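Local coordinates for protein putative Zn-dependent exopeptidase (Bacteroides vulgatus ATCC 8482, PDB 3GUX) that is a putative zinc-dependent exopeptidase of peptidase family M28, probably cleaving amino acids from the N-terminal ends of peptides as an aminopeptidase, at residues 19-24 and 302-307; 34-39 and 54-59; 192-197 and 261-266. One frame throughout, in Å; residues are numbered along the deposited sequence.

How the contacts relate
The three contacts illustrate how an alpha/beta peptidase fold is tied together at three separate places. Contact 1 lays the N-terminal stretch 19-24 on the C-terminal helix 296-311 and so brings the two ends of the chain together. Contact 2 joins two successive N-terminal helices, and its centre lies about 23 Å from that of contact 1. Contact 3 sits where strands 198-203 and 265-269 begin, about 27 Å from contact 2 between centres and across the middle of the chain from it. Contacts 1 and 3 approach to about 8 Å between nearest atoms, without touching. Helix 131-146 borders both contacts 1 and 2.

Contact 1. Residues 19-24 and 302-307; sequences IKAPEF and VGQTVM
Extended residues 19-24 run past one side of helix 296-311, where the CA of Phe24 comes within 5.4 Å of the CA of Gln304, and Ala21 lies beside Met307. The extended N-terminal segment is thus laid on the C-terminal helix of the alpha/beta peptidase fold, and the amide of Gln304 clasps it from the helix side. With CG anti to the backbone N (chi1 -162°) and a bend at chi2, the Gln304 chain turns its amide onto residues 22-24. Gln304 NE2 donates to Pro22 O at 2.9 Å in a nearly straight bond, the acceptor lying almost in the amide plane, while Gln304 OE1 accepts from Phe24 N at 2.8 Å. Two backbone groups of residues 19-24 thereby fix the rotation of one side-chain amide. Lys300 binds both Gln304 OE1 and Phe24 O and makes a salt bridge with Glu23, whereas Asp308 takes a further bond from Gln304 NE2. The positive charge of Lys300 probably offsets the carboxylate of Glu23, whose OE1 lies beside the amide oxygen. On the apolar side, Ala21 CB touches Met307 CB, and Met307, a selenomethionine, reaches the CB and ring edge of Phe24. The aromatic ring itself lies flat against the helix backbone at Gly303, so close that a CB at that position would collide with Phe24 CE2. What meets the ring here is Gly303 CA, in a CH-pi contact over the face, 3.6 Å from the centroid of Phe24.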
loop_
_atom_site.group_PDB
_atom_site.type_symbol
_atom_site.label_atom_id
_atom_site.label_comp_id
_atom_site.label_asym_id
_atom_site.label_seq_id
_atom_site.Cartn_x
_atom_site.Cartn_y
_atom_site.Cartn_z
ATOM N N ILE A 19 16.017 -15.962 -1.807
ATOM C CA ILE A 19 14.915 -16.557 -2.554
ATOM C C ILE A 19 14.497 -15.606 -3.667
ATOM O O ILE A 19 14.454 -14.397 -3.431
ATOM C CB ILE A 19 13.653 -16.732 -1.643
ATOM N N LYS A 20 14.220 -16.119 -4.870
ATOM C CA LYS A 20 13.679 -15.299 -5.965
ATOM C C LYS A 20 12.181 -15.493 -5.844
ATOM O O LYS A 20 11.693 -16.626 -5.805
ATOM C CB LYS A 20 14.162 -15.697 -7.369
ATOM C CG LYS A 20 13.645 -14.713 -8.452
ATOM N N ALA A 21 11.452 -14.390 -5.761
ATOM C CA ALA A 21 10.014 -14.431 -5.555
ATOM C C ALA A 21 9.313 -14.810 -6.847
ATOM O O ALA A 21 9.922 -14.700 -7.900
ATOM C CB ALA A 21 9.510 -13.066 -5.037
ATOM N N PRO A 22 8.044 -15.269 -6.767
ATOM C CA PRO A 22 7.260 -15.527 -7.971
ATOM C C PRO A 22 7.162 -14.267 -8.788
ATOM O O PRO A 22 7.391 -13.167 -8.259
ATOM C CB PRO A 22 5.876 -15.869 -7.436
ATOM C CG PRO A 22 6.123 -16.366 -6.069
ATOM C CD PRO A 22 7.273 -15.581 -5.549
ATOM N N GLU A 23 6.815 -14.415 -10.053
ATOM C CA GLU A 23 6.739 -13.273 -10.951
ATOM C C GLU A 23 5.471 -12.447 -10.767
ATOM O O GLU A 23 4.340 -12.971 -10.841
ATOM C CB GLU A 23 6.836 -13.742 -12.408
ATOM C CG GLU A 23 8.146 -14.368 -12.752
ATOM C CD GLU A 23 9.333 -13.408 -12.694
ATOM O OE1 GLU A 23 9.173 -12.212 -13.016
ATOM O OE2 GLU A 23 10.443 -13.871 -12.367
ATOM N N PHE A 24 5.673 -11.159 -10.485
ATOM C CA PHE A 24 4.591 -10.207 -10.410
ATOM C C PHE A 24 4.127 -10.000 -11.838
ATOM O O PHE A 24 4.946 -9.761 -12.701
ATOM C CB PHE A 24 5.113 -8.882 -9.809
ATOM C CG PHE A 24 4.122 -7.749 -9.777
ATOM C CD1 PHE A 24 4.019 -6.874 -10.851
ATOM C CD2 PHE A 24 3.325 -7.527 -8.648
ATOM C CE1 PHE A 24 3.122 -5.833 -10.838
ATOM C CE2 PHE A 24 2.403 -6.457 -8.608
ATOM C CZ PHE A 24 2.310 -5.615 -9.707
ATOM N N VAL A 302 8.046 -1.912 -9.328
ATOM C CA VAL A 302 7.574 -1.746 -7.952
ATOM C C VAL A 302 7.079 -3.061 -7.374
ATOM O O VAL A 302 7.473 -3.466 -6.275
ATOM C CB VAL A 302 6.466 -0.690 -7.848
ATOM C CG1 VAL A 302 5.864 -0.657 -6.409
ATOM C CG2 VAL A 302 7.053 0.659 -8.244
ATOM N N GLY A 303 6.212 -3.718 -8.108
ATOM C CA GLY A 303 5.608 -4.944 -7.645
ATOM C C GLY A 303 6.635 -6.033 -7.420
ATOM O O GLY A 303 6.616 -6.695 -6.374
ATOM N N GLN A 304 7.552 -6.227 -8.365
ATOM C CA GLN A 304 8.540 -7.316 -8.197
ATOM C C GLN A 304 9.486 -7.054 -7.033
ATOM O O GLN A 304 9.895 -8.006 -6.319
ATOM C CB GLN A 304 9.375 -7.530 -9.466
ATOM C CG GLN A 304 10.092 -8.898 -9.495
ATOM C CD GLN A 304 9.091 -10.028 -9.434
ATOM O OE1 GLN A 304 8.203 -10.095 -10.283
ATOM N NE2 GLN A 304 9.216 -10.916 -8.421
ATOM N N THR A 305 9.878 -5.787 -6.872
ATOM C CA THR A 305 10.793 -5.395 -5.788
ATOM C C THR A 305 10.112 -5.692 -4.460
ATOM O O THR A 305 10.710 -6.315 -3.610
ATOM C CB THR A 305 11.208 -3.909 -5.877
ATOM O OG1 THR A 305 12.016 -3.724 -7.036
ATOM C CG2 THR A 305 11.970 -3.420 -4.601
ATOM N N VAL A 306 8.833 -5.317 -4.324
ATOM C CA VAL A 306 8.101 -5.588 -3.086
ATOM C C VAL A 306 8.009 -7.089 -2.816
ATOM O O VAL A 306 8.223 -7.517 -1.694
ATOM C CB VAL A 306 6.706 -4.897 -3.017
ATOM C CG1 VAL A 306 5.898 -5.372 -1.791
ATOM C CG2 VAL A 306 6.875 -3.402 -2.914
HETATM N N MSE A 307 7.781 -7.886 -3.836
HETATM C CA MSE A 307 7.712 -9.330 -3.594
HETATM C C MSE A 307 9.058 -9.929 -3.225
HETATM O O MSE A 307 9.131 -10.688 -2.261
HETATM C CB MSE A 307 7.121 -10.040 -4.781
HETATM C CG MSE A 307 5.803 -9.444 -5.066
HETATM SE SE MSE A 307 4.770 -10.597 -6.037
HETATM C CE MSE A 307 4.056 -11.356 -4.461
#

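Contact 2. Residues 34-39 and 54-59; sequences QVQADF and EYLAGQ
Val35 CG1 presses on one face of the Tyr55 ring, 3.6 Å from its centroid and 3.4 Å from Tyr55 CZ, in a CH-pi contact offset toward the hydroxyl end. Through this ring two helices consecutive in the chain, 26-37 and 47-62, pack against each other. The two side chains cross at about a right angle. Tyr55 points CG anti to its backbone N (chi1 167°), which carries the ring out from helix 47-62 to Val35 on helix 26-37. Further along, Phe39 CZ reaches Tyr55 CB at 3.7 Å, and the two rings meet obliquely, their planes turned by 55°. Gln36 adds looser touches: its CG lies near Tyr55 CE2 and its CD near Leu56 CD2. Behind this first shell, Gln59 CG, one helical turn after Tyr55, covers the face of the tyrosine ring opposite Val35, so that the ring is held between a valine methyl and a glutamine methylene. Gln36 is positioned from outside the pair, its NE2 donating to Tyr32 O and to Ala131 O, the latter at the start of helix 131-146. Leu56 and Gln36 both pack on Val134, so both helices rest on helix 131-146, and through Leu56 on Ile87 helix 47-62 also meets the sheet. No hydrogen bond passes between the two segments. Their cohesion therefore depends on aliphatic groups meeting aromatic carbon, with Gln36 NE2 bonded to backbone oxygens elsewhere.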
loop_
_atom_site.group_PDB
_atom_site.type_symbol
_atom_site.label_atom_id
_atom_site.label_comp_id
_atom_site.label_asym_id
_atom_site.label_seq_id
_atom_site.Cartn_x
_atom_site.Cartn_y
_atom_site.Cartn_z
ATOM N N GLN A 34 -7.196 -0.284 -14.027
ATOM C CA GLN A 34 -8.219 0.122 -14.976
ATOM C C GLN A 34 -9.648 -0.107 -14.420
ATOM O O GLN A 34 -10.523 0.725 -14.612
ATOM C CB GLN A 34 -7.994 -0.602 -16.302
ATOM C CG GLN A 34 -9.019 -0.244 -17.381
ATOM C CD GLN A 34 -8.902 1.188 -17.813
ATOM O OE1 GLN A 34 -7.912 1.565 -18.435
ATOM N NE2 GLN A 34 -9.898 2.009 -17.467
ATOM N N VAL A 35 -9.874 -1.221 -13.719
ATOM C CA VAL A 35 -11.207 -1.495 -13.137
ATOM C C VAL A 35 -11.578 -0.464 -12.068
ATOM O O VAL A 35 -12.737 -0.099 -11.936
ATOM C CB VAL A 35 -11.289 -2.930 -12.538
ATOM C CG1 VAL A 35 -12.567 -3.104 -11.747
ATOM C CG2 VAL A 35 -11.159 -3.991 -13.654
ATOM N N GLN A 36 -10.589 0.019 -11.314
ATOM C CA GLN A 36 -10.866 1.047 -10.317
ATOM C C GLN A 36 -11.199 2.349 -11.006
ATOM O O GLN A 36 -12.168 3.017 -10.645
ATOM C CB GLN A 36 -9.675 1.289 -9.386
ATOM C CG GLN A 36 -9.331 0.102 -8.488
ATOM C CD GLN A 36 -7.995 0.323 -7.812
ATOM O OE1 GLN A 36 -7.910 1.070 -6.840
ATOM N NE2 GLN A 36 -6.940 -0.271 -8.360
ATOM N N ALA A 37 -10.397 2.670 -12.016
ATOM C CA ALA A 37 -10.575 3.881 -12.777
ATOM C C ALA A 37 -11.939 3.905 -13.456
ATOM O O ALA A 37 -12.518 4.960 -13.569
ATOM C CB ALA A 37 -9.466 4.023 -13.798
ATOM N N ASP A 38 -12.464 2.754 -13.854
ATOM C CA ASP A 38 -13.755 2.702 -14.551
ATOM C C ASP A 38 -14.935 3.039 -13.676
ATOM O O ASP A 38 -16.010 3.338 -14.225
ATOM C CB ASP A 38 -13.985 1.332 -15.220
ATOM C CG ASP A 38 -13.140 1.147 -16.494
ATOM O OD1 ASP A 38 -12.562 2.133 -16.998
ATOM O OD2 ASP A 38 -13.077 0.015 -17.001
ATOM N N PHE A 39 -14.768 3.045 -12.348
ATOM C CA PHE A 39 -15.872 3.465 -11.486
ATOM C C PHE A 39 -16.040 4.957 -11.518
ATOM O O PHE A 39 -17.044 5.445 -11.028
ATOM C CB PHE A 39 -15.670 3.060 -10.033
ATOM C CG PHE A 39 -15.726 1.604 -9.813
ATOM C CD1 PHE A 39 -16.920 0.931 -9.906
ATOM C CD2 PHE A 39 -14.602 0.909 -9.482
ATOM C CE1 PHE A 39 -16.968 -0.416 -9.702
ATOM C CE2 PHE A 39 -14.652 -0.456 -9.279
ATOM C CZ PHE A 39 -15.843 -1.106 -9.383
ATOM N N GLU A 54 -16.603 -2.082 -2.567
ATOM C CA GLU A 54 -17.146 -3.431 -2.651
ATOM C C GLU A 54 -16.247 -4.285 -3.554
ATOM O O GLU A 54 -15.929 -5.425 -3.207
ATOM C CB GLU A 54 -18.590 -3.410 -3.166
ATOM C CG GLU A 54 -19.569 -2.712 -2.223
ATOM C CD GLU A 54 -20.938 -2.464 -2.846
ATOM O OE1 GLU A 54 -21.259 -3.133 -3.855
ATOM O OE2 GLU A 54 -21.711 -1.624 -2.314
ATOM N N TYR A 55 -15.839 -3.732 -4.701
ATOM C CA TYR A 55 -14.937 -4.431 -5.630
ATOM C C TYR A 55 -13.636 -4.857 -4.944
ATOM O O TYR A 55 -13.232 -6.009 -5.060
ATOM C CB TYR A 55 -14.624 -3.569 -6.876
ATOM C CG TYR A 55 -13.457 -4.096 -7.720
ATOM C CD1 TYR A 55 -13.613 -5.185 -8.569
ATOM C CD2 TYR A 55 -12.197 -3.477 -7.672
ATOM C CE1 TYR A 55 -12.530 -5.656 -9.350
ATOM C CE2 TYR A 55 -11.148 -3.916 -8.428
ATOM C CZ TYR A 55 -11.312 -5.016 -9.254
ATOM O OH TYR A 55 -10.247 -5.442 -9.992
ATOM N N LEU A 56 -13.013 -3.939 -4.207
ATOM C CA LEU A 56 -11.744 -4.215 -3.522
ATOM C C LEU A 56 -11.883 -5.249 -2.402
ATOM O O LEU A 56 -11.053 -6.156 -2.279
ATOM C CB LEU A 56 -11.127 -2.918 -2.973
ATOM C CG LEU A 56 -10.696 -1.893 -4.005
ATOM C CD1 LEU A 56 -10.186 -0.656 -3.316
ATOM C CD2 LEU A 56 -9.606 -2.550 -4.904
ATOM N N ALA A 57 -12.917 -5.106 -1.582
ATOM C CA ALA A 57 -13.179 -6.098 -0.544
ATOM C C ALA A 57 -13.354 -7.466 -1.190
ATOM O O ALA A 57 -12.758 -8.454 -0.740
ATOM C CB ALA A 57 -14.416 -5.747 0.228
ATOM N N GLY A 58 -14.153 -7.510 -2.255
ATOM C CA GLY A 58 -14.421 -8.756 -2.971
ATOM C C GLY A 58 -13.185 -9.424 -3.514
ATOM O O GLY A 58 -13.009 -10.660 -3.418
ATOM N N GLN A 59 -12.318 -8.623 -4.101
ATOM C CA GLN A 59 -11.082 -9.157 -4.648
ATOM C C GLN A 59 -10.172 -9.702 -3.567
ATOM O O GLN A 59 -9.585 -10.766 -3.768
ATOM C CB GLN A 59 -10.356 -8.093 -5.476
ATOM C CG GLN A 59 -11.064 -7.806 -6.797
ATOM C CD GLN A 59 -11.076 -9.017 -7.710
ATOM O OE1 GLN A 59 -10.117 -9.777 -7.751
ATOM N NE2 GLN A 59 -12.175 -9.209 -8.429
#

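Contact 3. Residues 192-197 and 261-266; sequences QNYNAR and ARIPCV
Ile263 turns its side chain onto residues 194-196, and each branch finds a different part of them. From CB, the Ile263 CG2 methyl lies beside Ala196 O at 3.8 Å, while CG1, placed anti to the carbonyl carbon (chi1 -63°), faces Ala196 O and Asn195 OD1, both on one side of it. The extended chain then carries the tip toward Tyr194: Ile263 CD1 is 3.7 Å from Tyr194 CE2, reaching the ring obliquely as the two side chains cross at about a right angle, and 4.0 Å from Ala196 CB. The same Ile263 CD1 comes to 3.7 Å from Ala196 N, a buried amide nitrogen left without a hydrogen-bond partner. Truncation to an alanine here would probably open a gap beside Tyr194 CE2 and Ala196 CB and weaken the hold on this loop. Tyr194 has anchors of its own, since its OH is bonded to Asp154 and its ring meets those of Trp185 and His190. Farther on, Pro264 CG rests against Arg197 O at 3.7 Å. End to end, residues 194-197 and 261-264 run in nearly the same direction, 6° apart, yet no hydrogen bond joins them. Sheet pairing starts from Pro264, which with Val266 bonds to the backbone of Gly199; Val266 also bonds to Leu201. The contact is the lead-in to two neighbouring parallel strands, 198-203 and the outermost 265-269, in the mixed sheet of the phosphorylase/hydrolase-like fold seen in zinc exopeptidases of family M28.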
loop_
_atom_site.group_PDB
_atom_site.type_symbol
_atom_site.label_atom_id
_atom_site.label_comp_id
_atom_site.label_asym_id
_atom_site.label_seq_id
_atom_site.Cartn_x
_atom_site.Cartn_y
_atom_site.Cartn_z
ATOM N N GLN A 192 -6.637 -6.065 17.872
ATOM C CA GLN A 192 -6.045 -5.421 19.039
ATOM C C GLN A 192 -4.605 -5.891 19.183
ATOM O O GLN A 192 -4.301 -7.054 18.921
ATOM C CB GLN A 192 -6.855 -5.696 20.300
ATOM C CG GLN A 192 -8.230 -5.041 20.273
ATOM N N ASN A 193 -3.726 -4.959 19.556
ATOM C CA ASN A 193 -2.286 -5.214 19.719
ATOM C C ASN A 193 -1.555 -5.466 18.395
ATOM O O ASN A 193 -0.455 -5.998 18.396
ATOM C CB ASN A 193 -2.023 -6.378 20.696
ATOM N N TYR A 194 -2.155 -5.070 17.280
ATOM C CA TYR A 194 -1.565 -5.267 15.973
ATOM C C TYR A 194 -0.134 -4.746 15.891
ATOM O O TYR A 194 0.147 -3.629 16.313
ATOM C CB TYR A 194 -2.379 -4.563 14.879
ATOM C CG TYR A 194 -1.772 -4.808 13.510
ATOM C CD1 TYR A 194 -1.989 -6.011 12.848
ATOM C CD2 TYR A 194 -0.940 -3.867 12.900
ATOM C CE1 TYR A 194 -1.418 -6.268 11.616
ATOM C CE2 TYR A 194 -0.375 -4.113 11.673
ATOM C CZ TYR A 194 -0.611 -5.318 11.041
ATOM O OH TYR A 194 -0.055 -5.568 9.821
ATOM N N ASN A 195 0.756 -5.571 15.342
ATOM C CA ASN A 195 2.130 -5.182 15.085
ATOM C C ASN A 195 2.598 -5.848 13.789
ATOM O O ASN A 195 2.025 -6.846 13.359
ATOM C CB ASN A 195 3.054 -5.552 16.246
ATOM C CG ASN A 195 4.467 -5.038 16.037
ATOM O OD1 ASN A 195 4.673 -3.853 15.740
ATOM N ND2 ASN A 195 5.439 -5.927 16.136
ATOM N N ALA A 196 3.577 -5.224 13.141
ATOM C CA ALA A 196 4.230 -5.745 11.947
ATOM C C ALA A 196 5.699 -5.354 12.073
ATOM O O ALA A 196 6.019 -4.358 12.714
ATOM C CB ALA A 196 3.616 -5.170 10.702
ATOM N N ARG A 197 6.590 -6.152 11.500
ATOM C CA ARG A 197 8.029 -5.883 11.536
ATOM C C ARG A 197 8.281 -4.494 10.956
ATOM O O ARG A 197 9.004 -3.688 11.529
ATOM C CB ARG A 197 8.779 -6.977 10.772
ATOM C CG ARG A 197 10.285 -6.848 10.722
ATOM C CD ARG A 197 10.900 -8.033 9.993
ATOM N NE ARG A 197 10.742 -9.264 10.778
ATOM C CZ ARG A 197 11.108 -10.494 10.396
ATOM N NH1 ARG A 197 11.661 -10.714 9.201
ATOM N NH2 ARG A 197 10.910 -11.525 11.223
ATOM N N ALA A 261 0.282 3.430 15.413
ATOM C CA ALA A 261 0.469 1.973 15.451
ATOM C C ALA A 261 1.908 1.481 15.739
ATOM O O ALA A 261 2.084 0.311 16.025
ATOM C CB ALA A 261 -0.002 1.410 14.130
ATOM N N ARG A 262 2.873 2.408 15.732
ATOM C CA ARG A 262 4.359 2.216 15.791
ATOM C C ARG A 262 5.182 1.195 15.096
ATOM O O ARG A 262 5.992 0.453 15.706
ATOM C CB ARG A 262 5.100 2.762 17.039
ATOM C CG ARG A 262 4.689 2.302 18.379
ATOM C CD ARG A 262 3.413 2.986 18.773
ATOM N N ILE A 263 4.995 1.210 13.795
ATOM C CA ILE A 263 5.603 0.310 12.859
ATOM C C ILE A 263 6.417 1.202 11.946
ATOM O O ILE A 263 5.824 2.080 11.301
ATOM C CB ILE A 263 4.474 -0.358 12.062
ATOM C CG1 ILE A 263 3.593 -1.183 13.013
ATOM C CG2 ILE A 263 5.035 -1.199 10.887
ATOM C CD1 ILE A 263 2.379 -1.768 12.385
ATOM N N PRO A 264 7.760 1.022 11.879
ATOM C CA PRO A 264 8.424 1.844 10.863
ATOM C C PRO A 264 7.790 1.545 9.492
ATOM O O PRO A 264 7.504 0.395 9.177
ATOM C CB PRO A 264 9.858 1.362 10.888
ATOM C CG PRO A 264 9.772 -0.018 11.469
ATOM C CD PRO A 264 8.720 0.104 12.516
ATOM N N CYS A 265 7.552 2.575 8.709
ATOM C CA CYS A 265 6.838 2.390 7.485
ATOM C C CYS A 265 7.457 3.207 6.380
ATOM O O CYS A 265 7.614 4.425 6.517
ATOM C CB CYS A 265 5.396 2.803 7.701
ATOM S SG CYS A 265 4.354 2.338 6.371
ATOM N N VAL A 266 7.763 2.529 5.273
ATOM C CA VAL A 266 8.443 3.122 4.131
ATOM C C VAL A 266 7.452 3.549 3.070
ATOM O O VAL A 266 6.656 2.738 2.610
ATOM C CB VAL A 266 9.477 2.104 3.500
ATOM C CG1 VAL A 266 10.210 2.716 2.353
ATOM C CG2 VAL A 266 10.503 1.619 4.544
#